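Local coordinates for protein beta-n-acetylhexosaminidase (Streptococcus pneumoniae, PDB 2YLA) that hydrolyses terminal beta-linked N-acetylhexosamine residues, probably trimming host N-glycans, as a family 20 glycoside hydrolase and pneumococcal virulence factor, at residues 17-22 with 327-332; 136-141 with 183-188; 225-230 with 246-251. The protein carries 1 engineered substitution. All blocks are in the same frame, centred on the assembly; numbering follows the deposited sequence.

Contact 1 (17-22 with 327-332); sequences AGRKYF and SIWADR. With NAG (2-acetamido-2-deoxy-beta-D-glucopyranose), chain E; MAN (alpha-D-mannopyranose), chain B.
Arg19 runs past the backbone of Ala330 to reach the place where Trp329 and Asp331 converge on a bound N-acetylglucosamine (NAG). Its chain is extended from CG to NE, which lays CD against Ala330 O (3.2 Å) and carries the guanidinium out to the sugar. There NH2 makes a fairly straight bond to NAG O3 (2.8 Å, N-H...O 161°), while NH1 bonds the same O3 at a more bent angle and O4 weakly. The Trp329 ring sits at the edge of the guanidinium, with CE3 3.7 Å from NH1, and holds one of its own faces under C5 and C6 of the sugar. Asp331 comes over a guanidinium face: OD1 and Arg19 NH1 are 3.6 Å apart, a salt bridge of charges alone, since no N-H points at that oxygen. OD1 instead accepts the NAG O4 hydroxyl (2.7 Å). OD2 takes O3 of the neighbouring mannose (2.7 Å) and, at longer range, NAG O6. Asp49 and Asp16 also form salt bridges with Arg19, so its positive charge is probably balanced by several carboxylates, which should also limit its rotation.

Arg19 and Trp329 are buried here; away from the sugar the contact thins. Lys20 offers only its aliphatic part, CB against Ala330 CB at 3.7 Å, before its end turns off to the carbonyls of Pro333 and Ala335. Beyond Asp331, itself partly exposed, the chain comes out to solvent at Arg332.

Segment 17-22 follows strand 10-16, and segment 327-332 ends its parallel neighbour, strand 321-329. An arginine and an aspartate gripping O3 and O4 beside a tryptophan, at the C-terminal mouth of a TIM barrel, is typical of the terminal-sugar subsite of family 20 hexosaminidases.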
loop_
_atom_site.group_PDB
_atom_site.type_symbol
_atom_site.label_atom_id
_atom_site.label_comp_id
_atom_site.label_asym_id
_atom_site.label_seq_id
_atom_site.Cartn_x
_atom_site.Cartn_y
_atom_site.Cartn_z
ATOM N N ALA A 17 -3.794 7.763 0.649
ATOM C CA ALA A 17 -3.823 8.932 -0.228
ATOM C C ALA A 17 -4.951 8.834 -1.253
ATOM O O ALA A 17 -4.955 9.544 -2.258
ATOM C CB ALA A 17 -2.470 9.123 -0.914
ATOM N N GLY A 18 -5.894 7.936 -0.994
ATOM C CA GLY A 18 -7.099 7.828 -1.801
ATOM C C GLY A 18 -8.201 8.678 -1.203
ATOM O O GLY A 18 -8.901 9.391 -1.917
ATOM N N ARG A 19 -8.353 8.599 0.117
ATOM C CA ARG A 19 -9.353 9.387 0.833
ATOM C C ARG A 19 -8.939 10.852 0.935
ATOM O O ARG A 19 -9.776 11.748 0.808
ATOM C CB ARG A 19 -9.585 8.824 2.237
ATOM C CG ARG A 19 -10.303 7.486 2.293
ATOM C CD ARG A 19 -10.632 7.159 3.734
ATOM N NE ARG A 19 -11.518 6.013 3.909
ATOM C CZ ARG A 19 -11.124 4.817 4.334
ATOM N NH1 ARG A 19 -9.848 4.589 4.619
ATOM N NH2 ARG A 19 -12.013 3.842 4.474
ATOM N N LYS A 20 -7.645 11.081 1.162
ATOM C CA LYS A 20 -7.107 12.417 1.415
ATOM C C LYS A 20 -5.930 12.726 0.491
ATOM O O LYS A 20 -5.050 11.888 0.294
ATOM C CB LYS A 20 -6.672 12.523 2.879
ATOM C CG LYS A 20 -6.240 13.906 3.341
ATOM C CD LYS A 20 -5.763 13.859 4.781
ATOM C CE LYS A 20 -5.121 15.166 5.210
ATOM N NZ LYS A 20 -6.103 16.258 5.444
ATOM N N TYR A 21 -5.918 13.936 -0.064
ATOM C CA TYR A 21 -4.852 14.360 -0.972
ATOM C C TYR A 21 -3.521 14.560 -0.252
ATOM O O TYR A 21 -3.465 15.179 0.810
ATOM C CB TYR A 21 -5.248 15.639 -1.720
ATOM C CG TYR A 21 -4.193 16.143 -2.688
ATOM C CD1 TYR A 21 -4.100 15.629 -3.981
ATOM C CD2 TYR A 21 -3.284 17.133 -2.307
ATOM C CE1 TYR A 21 -3.133 16.087 -4.870
ATOM C CE2 TYR A 21 -2.311 17.596 -3.191
ATOM C CZ TYR A 21 -2.243 17.068 -4.467
ATOM O OH TYR A 21 -1.283 17.523 -5.342
ATOM N N PHE A 22 -2.461 14.018 -0.843
ATOM C CA PHE A 22 -1.100 14.268 -0.393
ATOM C C PHE A 22 -0.320 14.881 -1.545
ATOM O O PHE A 22 -0.412 14.414 -2.682
ATOM C CB PHE A 22 -0.433 12.969 0.055
ATOM C CG PHE A 22 -0.814 12.531 1.442
ATOM C CD1 PHE A 22 -1.991 11.827 1.668
ATOM C CD2 PHE A 22 0.015 12.813 2.524
ATOM C CE1 PHE A 22 -2.344 11.415 2.953
ATOM C CE2 PHE A 22 -0.329 12.408 3.814
ATOM C CZ PHE A 22 -1.511 11.707 4.027
ATOM N N SER A 327 0.240 0.973 8.745
ATOM C CA SER A 327 -0.787 1.646 7.949
ATOM C C SER A 327 -1.360 2.922 8.569
ATOM O O SER A 327 -1.846 2.917 9.703
ATOM C CB SER A 327 -1.908 0.665 7.601
ATOM O OG SER A 327 -1.384 -0.512 7.010
ATOM N N ILE A 328 -1.291 4.004 7.796
ATOM C CA ILE A 328 -1.834 5.310 8.169
ATOM C C ILE A 328 -3.098 5.588 7.349
ATOM O O ILE A 328 -3.067 5.520 6.122
ATOM C CB ILE A 328 -0.798 6.450 7.937
ATOM C CG1 ILE A 328 0.549 6.133 8.614
ATOM C CG2 ILE A 328 -1.361 7.807 8.384
ATOM C CD1 ILE A 328 0.547 6.171 10.150
ATOM N N TRP A 329 -4.196 5.912 8.030
ATOM C CA TRP A 329 -5.500 6.053 7.381
ATOM C C TRP A 329 -6.125 7.433 7.556
ATOM O O TRP A 329 -5.878 8.117 8.551
ATOM C CB TRP A 329 -6.463 4.989 7.902
ATOM C CG TRP A 329 -5.949 3.601 7.740
ATOM C CD1 TRP A 329 -5.295 2.860 8.676
ATOM C CD2 TRP A 329 -6.032 2.781 6.566
ATOM N NE1 TRP A 329 -4.973 1.629 8.166
ATOM C CE2 TRP A 329 -5.412 1.553 6.872
ATOM C CE3 TRP A 329 -6.577 2.964 5.287
ATOM C CZ2 TRP A 329 -5.314 0.513 5.948
ATOM C CZ3 TRP A 329 -6.485 1.925 4.370
ATOM C CH2 TRP A 329 -5.857 0.716 4.705
ATOM N N ALA A 330 -6.954 7.820 6.589
ATOM C CA ALA A 330 -7.610 9.122 6.602
ATOM C C ALA A 330 -9.130 9.002 6.503
ATOM O O ALA A 330 -9.753 9.595 5.617
ATOM C CB ALA A 330 -7.058 9.991 5.483
ATOM N N ASP A 331 -9.719 8.242 7.428
ATOM C CA ASP A 331 -11.168 7.972 7.451
ATOM C C ASP A 331 -12.021 9.243 7.465
ATOM O O ASP A 331 -13.014 9.335 6.739
ATOM C CB ASP A 331 -11.532 7.057 8.624
ATOM C CG ASP A 331 -10.941 5.662 8.484
ATOM O OD1 ASP A 331 -9.768 5.545 8.076
ATOM O OD2 ASP A 331 -11.650 4.679 8.790
ATOM N N ARG A 332 -11.641 10.206 8.303
ATOM C CA ARG A 332 -12.103 11.580 8.148
ATOM C C ARG A 332 -10.982 12.351 7.453
ATOM O O ARG A 332 -9.995 12.714 8.093
ATOM C CB ARG A 332 -12.432 12.226 9.498
ATOM C CG ARG A 332 -13.665 11.668 10.210
ATOM C CD ARG A 332 -13.275 10.703 11.318
ATOM N NE ARG A 332 -12.178 11.238 12.124
ATOM C CZ ARG A 332 -11.374 10.503 12.881
ATOM N NH1 ARG A 332 -11.542 9.189 12.948
ATOM N NH2 ARG A 332 -10.397 11.081 13.569
HETATM C C1 NAG E . -10.564 -0.600 8.361
HETATM C C2 NAG E . -10.513 -0.344 6.832
HETATM C C3 NAG E . -9.872 0.977 6.392
HETATM C C4 NAG E . -9.782 1.959 7.545
HETATM C C5 NAG E . -8.998 1.300 8.675
HETATM C C6 NAG E . -8.757 2.263 9.832
HETATM C C7 NAG E . -8.686 -1.920 6.105
HETATM C C8 NAG E . -8.409 -3.075 5.189
HETATM N N2 NAG E . -9.943 -1.458 6.072
HETATM O O3 NAG E . -10.622 1.547 5.341
HETATM O O4 NAG E . -9.161 3.145 7.105
HETATM O O5 NAG E . -9.665 0.153 9.181
HETATM O O6 NAG E . -9.958 2.494 10.538
HETATM O O7 NAG E . -7.782 -1.477 6.814
HETATM C C1 MAN B . -12.928 -1.099 10.931
HETATM C C2 MAN B . -12.221 -0.039 10.075
HETATM C C3 MAN B . -13.128 1.188 9.933
HETATM C C4 MAN B . -14.514 0.809 9.410
HETATM C C5 MAN B . -15.109 -0.344 10.221
HETATM C C6 MAN B . -16.396 -0.875 9.596
HETATM O O2 MAN B . -11.959 -0.565 8.781
HETATM O O3 MAN B . -12.554 2.130 9.056
HETATM O O4 MAN B . -15.361 1.936 9.469
HETATM O O5 MAN B . -14.183 -1.416 10.339
HETATM O O6 MAN B . -17.454 -0.744 10.520
#

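Contact 2 (136-141 with 183-188). Engineered in segment 183-188: Gln183 (natural residue Glu). With MAN (alpha-D-mannopyranose), chain B; NAG (2-acetamido-2-deoxy-beta-D-glucopyranose), chain E.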
loop_
_atom_site.group_PDB
_atom_site.type_symbol
_atom_site.label_atom_id
_atom_site.label_comp_id
_atom_site.label_asym_id
_atom_site.label_seq_id
_atom_site.Cartn_x
_atom_site.Cartn_y
_atom_site.Cartn_z
ATOM N N PRO A 136 -24.550 2.051 -10.892
ATOM C CA PRO A 136 -23.437 1.123 -10.717
ATOM C C PRO A 136 -23.314 0.621 -9.279
ATOM O O PRO A 136 -22.546 -0.305 -9.020
ATOM C CB PRO A 136 -22.220 1.970 -11.092
ATOM C CG PRO A 136 -22.609 3.350 -10.749
ATOM C CD PRO A 136 -24.089 3.451 -10.966
ATOM N N GLN A 137 -24.074 1.222 -8.363
ATOM C CA GLN A 137 -23.973 0.926 -6.933
ATOM C C GLN A 137 -24.649 -0.374 -6.525
ATOM O O GLN A 137 -25.688 -0.746 -7.075
ATOM C CB GLN A 137 -24.564 2.064 -6.100
ATOM C CG GLN A 137 -23.917 3.420 -6.326
ATOM C CD GLN A 137 -24.724 4.320 -7.236
ATOM O OE1 GLN A 137 -25.633 3.871 -7.937
ATOM N NE2 GLN A 137 -24.397 5.606 -7.224
ATOM N N ALA A 138 -24.056 -1.050 -5.542
ATOM C CA ALA A 138 -24.674 -2.213 -4.911
ATOM C C ALA A 138 -25.942 -1.789 -4.166
ATOM O O ALA A 138 -26.082 -0.627 -3.767
ATOM C CB ALA A 138 -23.696 -2.885 -3.971
ATOM N N HIS A 139 -26.863 -2.733 -3.983
ATOM C CA HIS A 139 -28.167 -2.434 -3.399
ATOM C C HIS A 139 -28.600 -3.505 -2.400
ATOM O O HIS A 139 -28.927 -4.626 -2.792
ATOM C CB HIS A 139 -29.211 -2.315 -4.513
ATOM C CG HIS A 139 -30.469 -1.614 -4.101
ATOM N ND1 HIS A 139 -31.250 -0.913 -4.994
ATOM C CD2 HIS A 139 -31.077 -1.499 -2.896
ATOM C CE1 HIS A 139 -32.287 -0.399 -4.357
ATOM N NE2 HIS A 139 -32.205 -0.739 -3.083
ATOM N N PHE A 140 -28.613 -3.160 -1.116
ATOM C CA PHE A 140 -29.055 -4.102 -0.086
ATOM C C PHE A 140 -30.101 -3.507 0.864
ATOM O O PHE A 140 -31.257 -3.355 0.465
ATOM C CB PHE A 140 -27.856 -4.720 0.639
ATOM C CG PHE A 140 -26.997 -5.576 -0.253
ATOM C CD1 PHE A 140 -27.449 -6.817 -0.691
ATOM C CD2 PHE A 140 -25.747 -5.134 -0.675
ATOM C CE1 PHE A 140 -26.665 -7.609 -1.526
ATOM C CE2 PHE A 140 -24.951 -5.925 -1.509
ATOM C CZ PHE A 140 -25.413 -7.163 -1.937
ATOM N N ASP A 141 -29.717 -3.176 2.099
ATOM C CA ASP A 141 -30.625 -2.484 3.020
ATOM C C ASP A 141 -30.905 -1.074 2.500
ATOM O O ASP A 141 -31.949 -0.486 2.786
ATOM C CB ASP A 141 -30.053 -2.430 4.442
ATOM C CG ASP A 141 -29.935 -3.807 5.090
ATOM O OD1 ASP A 141 -30.520 -4.789 4.575
ATOM O OD2 ASP A 141 -29.249 -3.908 6.130
ATOM N N GLN A 183 -14.020 -4.961 2.757
ATOM C CA GLN A 183 -15.300 -4.430 3.254
ATOM C C GLN A 183 -16.338 -4.114 2.162
ATOM O O GLN A 183 -16.608 -2.947 1.866
ATOM C CB GLN A 183 -15.050 -3.208 4.150
ATOM C CG GLN A 183 -13.915 -3.416 5.149
ATOM C CD GLN A 183 -13.719 -2.247 6.093
ATOM O OE1 GLN A 183 -13.579 -1.098 5.665
ATOM N NE2 GLN A 183 -13.692 -2.537 7.389
ATOM N N TYR A 184 -16.912 -5.164 1.574
ATOM C CA TYR A 184 -17.929 -5.024 0.530
ATOM C C TYR A 184 -19.221 -4.439 1.094
ATOM O O TYR A 184 -19.719 -4.896 2.120
ATOM C CB TYR A 184 -18.215 -6.376 -0.135
ATOM C CG TYR A 184 -19.089 -6.292 -1.372
ATOM C CD1 TYR A 184 -20.480 -6.310 -1.271
ATOM C CD2 TYR A 184 -18.523 -6.203 -2.643
ATOM C CE1 TYR A 184 -21.288 -6.228 -2.402
ATOM C CE2 TYR A 184 -19.322 -6.126 -3.786
ATOM C CZ TYR A 184 -20.703 -6.137 -3.656
ATOM O OH TYR A 184 -21.501 -6.061 -4.777
ATOM N N ALA A 185 -19.746 -3.420 0.414
ATOM C CA ALA A 185 -21.030 -2.793 0.749
ATOM C C ALA A 185 -21.288 -2.639 2.248
ATOM O O ALA A 185 -22.404 -2.875 2.717
ATOM C CB ALA A 185 -22.179 -3.537 0.071
ATOM N N ASN A 186 -20.258 -2.233 2.989
ATOM C CA ASN A 186 -20.377 -2.041 4.436
ATOM C C ASN A 186 -21.394 -0.977 4.848
ATOM O O ASN A 186 -22.073 -1.129 5.864
ATOM C CB ASN A 186 -19.010 -1.758 5.070
ATOM C CG ASN A 186 -18.369 -3.007 5.666
ATOM O OD1 ASN A 186 -17.612 -2.918 6.637
ATOM N ND2 ASN A 186 -18.678 -4.176 5.096
ATOM N N ASP A 187 -21.501 0.086 4.053
ATOM C CA ASP A 187 -22.475 1.142 4.314
ATOM C C ASP A 187 -23.910 0.650 4.108
ATOM O O ASP A 187 -24.829 1.100 4.793
ATOM C CB ASP A 187 -22.187 2.384 3.452
ATOM C CG ASP A 187 -22.416 2.146 1.960
ATOM O OD1 ASP A 187 -22.198 1.015 1.473
ATOM O OD2 ASP A 187 -22.809 3.110 1.270
ATOM N N ALA A 188 -24.084 -0.290 3.182
ATOM C CA ALA A 188 -25.411 -0.748 2.778
ATOM C C ALA A 188 -25.885 -2.012 3.498
ATOM O O ALA A 188 -27.042 -2.409 3.353
ATOM C CB ALA A 188 -25.457 -0.948 1.265
HETATM C C1 MAN B . -12.928 -1.099 10.931
HETATM C C2 MAN B . -12.221 -0.039 10.075
HETATM C C3 MAN B . -13.128 1.188 9.933
HETATM C C4 MAN B . -14.514 0.809 9.410
HETATM C C5 MAN B . -15.109 -0.344 10.221
HETATM C C6 MAN B . -16.396 -0.875 9.596
HETATM O O2 MAN B . -11.959 -0.565 8.781
HETATM O O3 MAN B . -12.554 2.130 9.056
HETATM O O4 MAN B . -15.361 1.936 9.469
HETATM O O5 MAN B . -14.183 -1.416 10.339
HETATM O O6 MAN B . -17.454 -0.744 10.520
HETATM C C1 NAG E . -10.564 -0.600 8.361
HETATM C C2 NAG E . -10.513 -0.344 6.832
HETATM C C3 NAG E . -9.872 0.977 6.392
HETATM C C4 NAG E . -9.782 1.959 7.545
HETATM C C5 NAG E . -8.998 1.300 8.675
HETATM C C6 NAG E . -8.757 2.263 9.832
HETATM C C7 NAG E . -8.686 -1.920 6.105
HETATM C C8 NAG E . -8.409 -3.075 5.189
HETATM N N2 NAG E . -9.943 -1.458 6.072
HETATM O O3 NAG E . -10.622 1.547 5.341
HETATM O O4 NAG E . -9.161 3.145 7.105
HETATM O O5 NAG E . -9.665 0.153 9.181
HETATM O O6 NAG E . -9.958 2.494 10.538
HETATM O O7 NAG E . -7.782 -1.477 6.814
#
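Phe140 faces Tyr184, Ala185 and Ala188, and can be followed outward atom by atom. Its CB lies 3.7 Å from Ala188 O. CG stands anti to the carbonyl carbon (chi1 -65°), which turns the ring toward Tyr184 and Ala185. CD2 then meets the methyl of Ala185 at 4.0 Å, and CE2 reaches both that methyl and Tyr184 CE1 (3.8 Å). The methyl and CE1 both lie near the plane of the Phe140 ring, so it touches them with its rim. Tyr184 likewise receives CE2 at its own edge, the two side chains crossing at about a right angle. Tyr196, in helix 193-199, meets the Phe140 ring too. Ala138 adds its CB, 3.9 Å from Tyr184 OH; that hydroxyl has a weak hydrogen bond to Met148 O.

Segment 183-188 belongs to the loop that leaves barrel strand 176-180 of the TIM barrel, at the level where family 20 enzymes carry an Asp-Glu pair. Gln183 is an engineered residue, glutamate in the natural protein. Gln183 NE2 donates to mannose O2 (3.0 Å, 138°), the oxygen linking that sugar to N-acetylglucosamine, and also to O5 of the mannose. This position is consistent with the general acid of the family.

Farther round the loop, Asn186 folds back so that ND2 bonds Tyr184 O, approaching from above the carbonyl plane. At the exposed end of the contact, Asp141 N donates to Ala188 O (3.1 Å, 139°), joining the two backbones beside Ala188, in the short, weakly bonded helix 186-189.

Contact 3 (225-230 with 246-251); sequences MAFNDG and LISYWS. With NAG (2-acetamido-2-deoxy-beta-D-glucopyranose), chain E; NAG (2-acetamido-2-deoxy-beta-D-glucopyranose), chain C.
Met225 to Phe227 pair in parallel with Leu246 to Ser248, two neighbouring strands of the TIM barrel. Two backbone hydrogen bonds set the register: Ala226 N to Leu246 O (3.2 Å) and Ser248 N to Ala226 O (2.9 Å). A third, Asn228 N to Ser248 O, is weak.

Apolar contacts on the face carrying Met225, Phe227, Leu246 and Ser248 are few: Met225 CE lies 3.7 Å from Ser248 CB, and SD lies beside Leu246 CD2. Ile247 points to the other face, where its CG2 meets Asn228 CB.

Of the side-chain hydrogen bonds, Ser248 OG pairs with Thr275 OG1; the others lie beyond the strands. Asn228 CG stands between the backbone N and the carbonyl carbon (chi1 65°), which lets one amide bridge two residues: OD1 accepts Trp250 N (2.8 Å, 164°) and ND2 donates to Ser251 O (2.9 Å). The same amide is stacked over a face of Tyr249, the planes 17° apart. Trp250 NE1 donates to the syn side of Asp229 OD1 (2.8 Å); the oxygen lies almost in the indole plane, though the donor is tilted out of the carboxylate plane. This bond should limit rotation of the indole. Asp229 OD2 goes to Tyr257 OH.

The acetamido methyl of the N-acetylglucosamine of chain E is held, as in other family 20 enzymes, in an aromatic pocket: its C8 lies over the centre of the Phe227 ring, 3.9 Å from Phe227 CG, and over one face of Trp250, 3.5 Å from Trp250 NE1, with Ser251 CB over the rim of its opposite face.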
loop_
_atom_site.group_PDB
_atom_site.type_symbol
_atom_site.label_atom_id
_atom_site.label_comp_id
_atom_site.label_asym_id
_atom_site.label_seq_id
_atom_site.Cartn_x
_atom_site.Cartn_y
_atom_site.Cartn_z
ATOM N N MET A 225 -1.794 -8.157 -5.082
ATOM C CA MET A 225 -2.015 -8.064 -3.647
ATOM C C MET A 225 -3.474 -7.689 -3.393
ATOM O O MET A 225 -4.073 -6.929 -4.158
ATOM C CB MET A 225 -1.059 -7.033 -3.034
ATOM C CG MET A 225 -1.243 -6.749 -1.545
ATOM S SD MET A 225 0.129 -5.796 -0.857
ATOM C CE MET A 225 -0.748 -4.623 0.165
ATOM N N ALA A 226 -4.046 -8.253 -2.333
ATOM C CA ALA A 226 -5.384 -7.883 -1.882
ATOM C C ALA A 226 -5.475 -8.025 -0.373
ATOM O O ALA A 226 -4.674 -8.741 0.235
ATOM C CB ALA A 226 -6.438 -8.740 -2.562
ATOM N N PHE A 227 -6.442 -7.334 0.228
ATOM C CA PHE A 227 -6.708 -7.489 1.652
ATOM C C PHE A 227 -7.412 -8.820 1.898
ATOM O O PHE A 227 -7.958 -9.422 0.969
ATOM C CB PHE A 227 -7.524 -6.312 2.200
ATOM C CG PHE A 227 -6.786 -4.997 2.178
ATOM C CD1 PHE A 227 -5.586 -4.839 2.873
ATOM C CD2 PHE A 227 -7.296 -3.913 1.471
ATOM C CE1 PHE A 227 -4.899 -3.629 2.851
ATOM C CE2 PHE A 227 -6.619 -2.697 1.444
ATOM C CZ PHE A 227 -5.417 -2.554 2.136
ATOM N N ASN A 228 -7.399 -9.275 3.147
ATOM C CA ASN A 228 -7.875 -10.614 3.476
ATOM C C ASN A 228 -9.389 -10.807 3.483
ATOM O O ASN A 228 -9.867 -11.905 3.201
ATOM C CB ASN A 228 -7.265 -11.092 4.800
ATOM C CG ASN A 228 -7.711 -10.261 5.995
ATOM O OD1 ASN A 228 -7.030 -9.319 6.395
ATOM N ND2 ASN A 228 -8.854 -10.614 6.575
ATOM N N ASP A 229 -10.129 -9.737 3.785
ATOM C CA ASP A 229 -11.580 -9.799 4.044
ATOM C C ASP A 229 -12.353 -10.834 3.222
ATOM O O ASP A 229 -12.967 -11.747 3.779
ATOM C CB ASP A 229 -12.239 -8.425 3.848
ATOM C CG ASP A 229 -11.626 -7.342 4.709
ATOM O OD1 ASP A 229 -10.392 -7.151 4.643
ATOM O OD2 ASP A 229 -12.388 -6.661 5.431
ATOM N N GLY A 230 -12.313 -10.681 1.900
ATOM C CA GLY A 230 -13.142 -11.472 0.998
ATOM C C GLY A 230 -12.623 -12.843 0.631
ATOM O O GLY A 230 -13.306 -13.591 -0.066
ATOM N N LEU A 246 -0.885 -12.126 -2.932
ATOM C CA LEU A 246 -0.260 -11.787 -1.658
ATOM C C LEU A 246 -1.308 -11.171 -0.740
ATOM O O LEU A 246 -1.849 -10.103 -1.026
ATOM C CB LEU A 246 0.918 -10.830 -1.874
ATOM C CG LEU A 246 1.594 -10.153 -0.677
ATOM C CD1 LEU A 246 2.296 -11.158 0.231
ATOM C CD2 LEU A 246 2.570 -9.096 -1.166
ATOM N N ILE A 247 -1.606 -11.861 0.355
ATOM C CA ILE A 247 -2.623 -11.402 1.292
ATOM C C ILE A 247 -2.062 -10.401 2.298
ATOM O O ILE A 247 -1.202 -10.731 3.118
ATOM C CB ILE A 247 -3.318 -12.583 2.027
ATOM C CG1 ILE A 247 -4.001 -13.528 1.026
ATOM C CG2 ILE A 247 -4.320 -12.074 3.058
ATOM C CD1 ILE A 247 -5.098 -12.885 0.158
ATOM N N SER A 248 -2.553 -9.171 2.204
ATOM C CA SER A 248 -2.316 -8.145 3.209
ATOM C C SER A 248 -3.317 -8.371 4.346
ATOM O O SER A 248 -4.445 -7.866 4.314
ATOM C CB SER A 248 -2.482 -6.761 2.571
ATOM O OG SER A 248 -2.437 -5.722 3.527
ATOM N N TYR A 249 -2.910 -9.161 5.337
ATOM C CA TYR A 249 -3.806 -9.558 6.422
ATOM C C TYR A 249 -3.841 -8.501 7.519
ATOM O O TYR A 249 -2.810 -8.180 8.111
ATOM C CB TYR A 249 -3.406 -10.921 7.002
ATOM C CG TYR A 249 -4.528 -11.616 7.750
ATOM C CD1 TYR A 249 -4.858 -11.248 9.056
ATOM C CD2 TYR A 249 -5.265 -12.639 7.151
ATOM C CE1 TYR A 249 -5.891 -11.873 9.742
ATOM C CE2 TYR A 249 -6.302 -13.274 7.833
ATOM C CZ TYR A 249 -6.607 -12.882 9.127
ATOM O OH TYR A 249 -7.623 -13.503 9.814
ATOM N N TRP A 250 -5.030 -7.967 7.790
ATOM C CA TRP A 250 -5.172 -6.897 8.774
ATOM C C TRP A 250 -5.969 -7.284 10.023
ATOM O O TRP A 250 -5.679 -6.798 11.116
ATOM C CB TRP A 250 -5.722 -5.616 8.128
ATOM C CG TRP A 250 -7.196 -5.613 7.856
ATOM C CD1 TRP A 250 -7.834 -6.201 6.807
ATOM C CD2 TRP A 250 -8.214 -4.978 8.641
ATOM N NE1 TRP A 250 -9.188 -5.981 6.891
ATOM C CE2 TRP A 250 -9.448 -5.232 8.007
ATOM C CE3 TRP A 250 -8.203 -4.223 9.822
ATOM C CZ2 TRP A 250 -10.663 -4.758 8.510
ATOM C CZ3 TRP A 250 -9.412 -3.752 10.326
ATOM C CH2 TRP A 250 -10.625 -4.025 9.668
ATOM N N SER A 251 -6.965 -8.152 9.855
ATOM C CA SER A 251 -7.853 -8.547 10.950
ATOM C C SER A 251 -8.628 -9.815 10.620
ATOM O O SER A 251 -8.819 -10.149 9.451
ATOM C CB SER A 251 -8.841 -7.419 11.266
ATOM O OG SER A 251 -9.798 -7.827 12.228
HETATM C C1 NAG E . -10.564 -0.600 8.361
HETATM C C2 NAG E . -10.513 -0.344 6.832
HETATM C C3 NAG E . -9.872 0.977 6.392
HETATM C C4 NAG E . -9.782 1.959 7.545
HETATM C C5 NAG E . -8.998 1.300 8.675
HETATM C C6 NAG E . -8.757 2.263 9.832
HETATM C C7 NAG E . -8.686 -1.920 6.105
HETATM C C8 NAG E . -8.409 -3.075 5.189
HETATM N N2 NAG E . -9.943 -1.458 6.072
HETATM O O3 NAG E . -10.622 1.547 5.341
HETATM O O4 NAG E . -9.161 3.145 7.105
HETATM O O5 NAG E . -9.665 0.153 9.181
HETATM O O6 NAG E . -9.958 2.494 10.538
HETATM O O7 NAG E . -7.782 -1.477 6.814
HETATM C C1 NAG C . -10.197 -2.329 14.269
HETATM C C2 NAG C . -9.115 -3.414 14.255
HETATM C C3 NAG C . -7.916 -2.906 15.067
HETATM C C4 NAG C . -7.481 -1.509 14.609
HETATM C C5 NAG C . -8.661 -0.553 14.388
HETATM C C6 NAG C . -8.218 0.714 13.663
HETATM C C7 NAG C . -9.729 -5.405 15.788
HETATM C C8 NAG C . -9.231 -4.816 17.083
HETATM N N2 NAG C . -9.640 -4.740 14.619
HETATM O O3 NAG C . -6.836 -3.810 14.968
HETATM O O4 NAG C . -6.609 -0.967 15.577
HETATM O O5 NAG C . -9.687 -1.174 13.633
HETATM O O6 NAG C . -9.347 1.380 13.139
HETATM O O7 NAG C . -10.227 -6.532 15.825
#

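Followed from the N terminus, the chain opens contact 1 just after the first barrel strand, 10-16, and closes it some 300 residues later at the end of strand 321-329. Contacts 2 and 3 are nested within that loop and stand in series: 136-141 is met by 183-188 before 225-230 pairs with 246-251. None cross. Contacts 1 and 3 both reach the same curled sheet and touch where Trp329 packs on Phe227. Contact 2 is more peripheral, its centre about 24 Å from the centre of the chain, but Gln183 packs against Asp229 and Trp250. All three meet one N-acetylglucosamine at the barrel mouth.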